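Local atomic coordinates of glypican-1 (Homo sapiens, PDB entry 4YWT), a protein that carries heparan sulfate chains at the cell surface and, through them, binds alpha-4 (V) collagen and takes part in Schwann cell myelination. Residues T134-A139 / E171-Q176. The protein carries 3 engineered substitutions. Residues are numbered along the deposited sequence; the frame is centred on the assembly and turned at random.
Sequences TQNARA and ERLFKQ
Arg172 reaches from helix 158-177 to the turn at Gln135 and Asn136 and grips two carbonyl oxygens with one edge of its guanidinium. The evidence is directional: Arg172 NH2 lies 2.6 Å from the backbone O of Gln135, which sits in the guanidinium plane and receives the donor almost in line with its C=O (171°). Arg172 NE meets OD1 of Asn136 at 2.7 Å with an N-H...O angle of 153°, the donor tilted from the carbonyl plane; a weak third bond joins NH2 to that OD1. The chain runs straight at chi2, then bends at chi3 (60°), and a further turn about chi4 brings this edge to Gln135 and Asn136, whose amide plane stands nearly perpendicular to the guanidinium. In the elongated, predominantly helical glypican core, far from the chain centre, the contact ties helix 158-177 to the break between helices 131-134 and 137-152, where Asn136 sits at the N-cap position without a side-chain capping bond, its OD1 bonding to Arg172 instead. Leu173 follows, its CD2 3.3 Å from Asn136 ND2, an amide nitrogen hydrogen-bonded to Leu132 O. One turn beyond Arg172, the extended side chain of Gln176 crosses that of Gln135 at about a right angle, with NE2 3.7 Å from Gln135 CG; this NE2 donates to Glu131 O.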
loop_
_atom_site.group_PDB
_atom_site.type_symbol
_atom_site.label_atom_id
_atom_site.label_comp_id
_atom_site.label_asym_id
_atom_site.label_seq_id
_atom_site.Cartn_x
_atom_site.Cartn_y
_atom_site.Cartn_z
ATOM N N THR A 134 17.352 -0.925 39.462
ATOM C CA THR A 134 16.128 -0.546 40.170
ATOM C C THR A 134 16.088 0.927 40.579
ATOM O O THR A 134 15.011 1.508 40.706
ATOM C CB THR A 134 15.916 -1.405 41.432
ATOM O OG1 THR A 134 17.046 -1.273 42.301
ATOM C CG2 THR A 134 15.736 -2.871 41.059
ATOM N N GLN A 135 17.255 1.530 40.778
ATOM C CA GLN A 135 17.322 2.940 41.151
ATOM C C GLN A 135 17.524 3.838 39.935
ATOM O O GLN A 135 17.751 5.040 40.067
ATOM C CB GLN A 135 18.439 3.175 42.169
ATOM C CG GLN A 135 18.192 2.497 43.504
ATOM C CD GLN A 135 16.971 3.049 44.215
ATOM O OE1 GLN A 135 15.895 2.451 44.178
ATOM N NE2 GLN A 135 17.131 4.196 44.864
ATOM N N ASN A 136 17.434 3.244 38.750
ATOM C CA ASN A 136 17.549 3.988 37.503
ATOM C C ASN A 136 16.496 3.534 36.501
ATOM O O ASN A 136 16.621 3.777 35.302
ATOM C CB ASN A 136 18.948 3.823 36.908
ATOM C CG ASN A 136 20.038 4.327 37.834
ATOM O OD1 ASN A 136 19.982 5.455 38.322
ATOM N ND2 ASN A 136 21.030 3.485 38.090
ATOM N N ALA A 137 15.458 2.875 37.008
ATOM C CA ALA A 137 14.404 2.311 36.171
ATOM C C ALA A 137 13.694 3.377 35.344
ATOM O O ALA A 137 13.329 3.137 34.190
ATOM C CB ALA A 137 13.399 1.556 37.031
ATOM N N ARG A 138 13.503 4.555 35.931
ATOM C CA ARG A 138 12.808 5.630 35.236
ATOM C C ARG A 138 13.612 6.106 34.032
ATOM O O ARG A 138 13.041 6.578 33.056
ATOM C CB ARG A 138 12.527 6.812 36.168
ATOM C CG ARG A 138 11.610 7.846 35.531
ATOM C CD ARG A 138 11.614 9.174 36.256
ATOM N NE ARG A 138 11.040 10.218 35.412
ATOM C CZ ARG A 138 10.819 11.468 35.804
ATOM N NH1 ARG A 138 11.118 11.841 37.041
ATOM N NH2 ARG A 138 10.293 12.343 34.958
ATOM N N ALA A 139 14.933 5.984 34.104
ATOM C CA ALA A 139 15.783 6.355 32.979
ATOM C C ALA A 139 15.496 5.456 31.780
ATOM O O ALA A 139 15.310 5.934 30.657
ATOM C CB ALA A 139 17.249 6.277 33.367
ATOM N N GLU A 171 26.372 9.503 34.933
ATOM C CA GLU A 171 26.370 10.309 36.154
ATOM C C GLU A 171 25.761 9.547 37.331
ATOM O O GLU A 171 26.420 9.331 38.355
ATOM C CB GLU A 171 25.606 11.618 35.944
ATOM C CG GLU A 171 26.188 12.530 34.881
ATOM C CD GLU A 171 25.400 13.819 34.732
ATOM O OE1 GLU A 171 24.215 13.839 35.125
ATOM O OE2 GLU A 171 25.965 14.809 34.223
ATOM N N ARG A 172 24.504 9.135 37.173
ATOM C CA ARG A 172 23.776 8.441 38.236
ATOM C C ARG A 172 24.472 7.156 38.687
ATOM O O ARG A 172 24.638 6.915 39.887
ATOM C CB ARG A 172 22.350 8.122 37.780
ATOM C CG ARG A 172 21.459 9.344 37.627
ATOM C CD ARG A 172 20.068 8.960 37.149
ATOM N NE ARG A 172 19.399 8.057 38.082
ATOM C CZ ARG A 172 18.700 8.456 39.140
ATOM N NH1 ARG A 172 18.573 9.749 39.404
ATOM N NH2 ARG A 172 18.125 7.561 39.932
ATOM N N LEU A 173 24.879 6.337 37.723
ATOM C CA LEU A 173 25.541 5.073 38.021
ATOM C C LEU A 173 26.859 5.289 38.758
ATOM O O LEU A 173 27.193 4.536 39.676
ATOM C CB LEU A 173 25.779 4.273 36.737
ATOM C CG LEU A 173 24.551 3.564 36.160
ATOM C CD1 LEU A 173 24.877 2.900 34.834
ATOM C CD2 LEU A 173 24.017 2.543 37.145
ATOM N N PHE A 174 27.604 6.319 38.366
ATOM C CA PHE A 174 28.868 6.606 39.034
ATOM C C PHE A 174 28.631 7.111 40.452
ATOM O O PHE A 174 29.374 6.762 41.369
ATOM C CB PHE A 174 29.692 7.625 38.250
ATOM C CG PHE A 174 31.101 7.768 38.750
ATOM C CD1 PHE A 174 32.061 6.824 38.425
ATOM C CD2 PHE A 174 31.465 8.839 39.550
ATOM C CE1 PHE A 174 33.360 6.946 38.885
ATOM C CE2 PHE A 174 32.761 8.966 40.013
ATOM C CZ PHE A 174 33.709 8.019 39.678
ATOM N N LYS A 175 27.600 7.934 40.628
ATOM C CA LYS A 175 27.218 8.379 41.964
ATOM C C LYS A 175 26.864 7.192 42.853
ATOM O O LYS A 175 27.255 7.142 44.020
ATOM C CB LYS A 175 26.037 9.349 41.909
ATOM C CG LYS A 175 26.374 10.736 41.394
ATOM C CD LYS A 175 25.172 11.659 41.519
ATOM C CE LYS A 175 24.603 11.635 42.932
ATOM N NZ LYS A 175 23.460 12.578 43.087
ATOM N N GLN A 176 26.126 6.237 42.293
ATOM C CA GLN A 176 25.654 5.090 43.062
ATOM C C GLN A 176 26.787 4.121 43.387
ATOM O O GLN A 176 26.787 3.490 44.444
ATOM C CB GLN A 176 24.537 4.362 42.309
ATOM C CG GLN A 176 23.781 3.354 43.163
ATOM C CD GLN A 176 22.726 2.590 42.386
ATOM O OE1 GLN A 176 22.719 2.590 41.156
ATOM N NE2 GLN A 176 21.817 1.944 43.108
#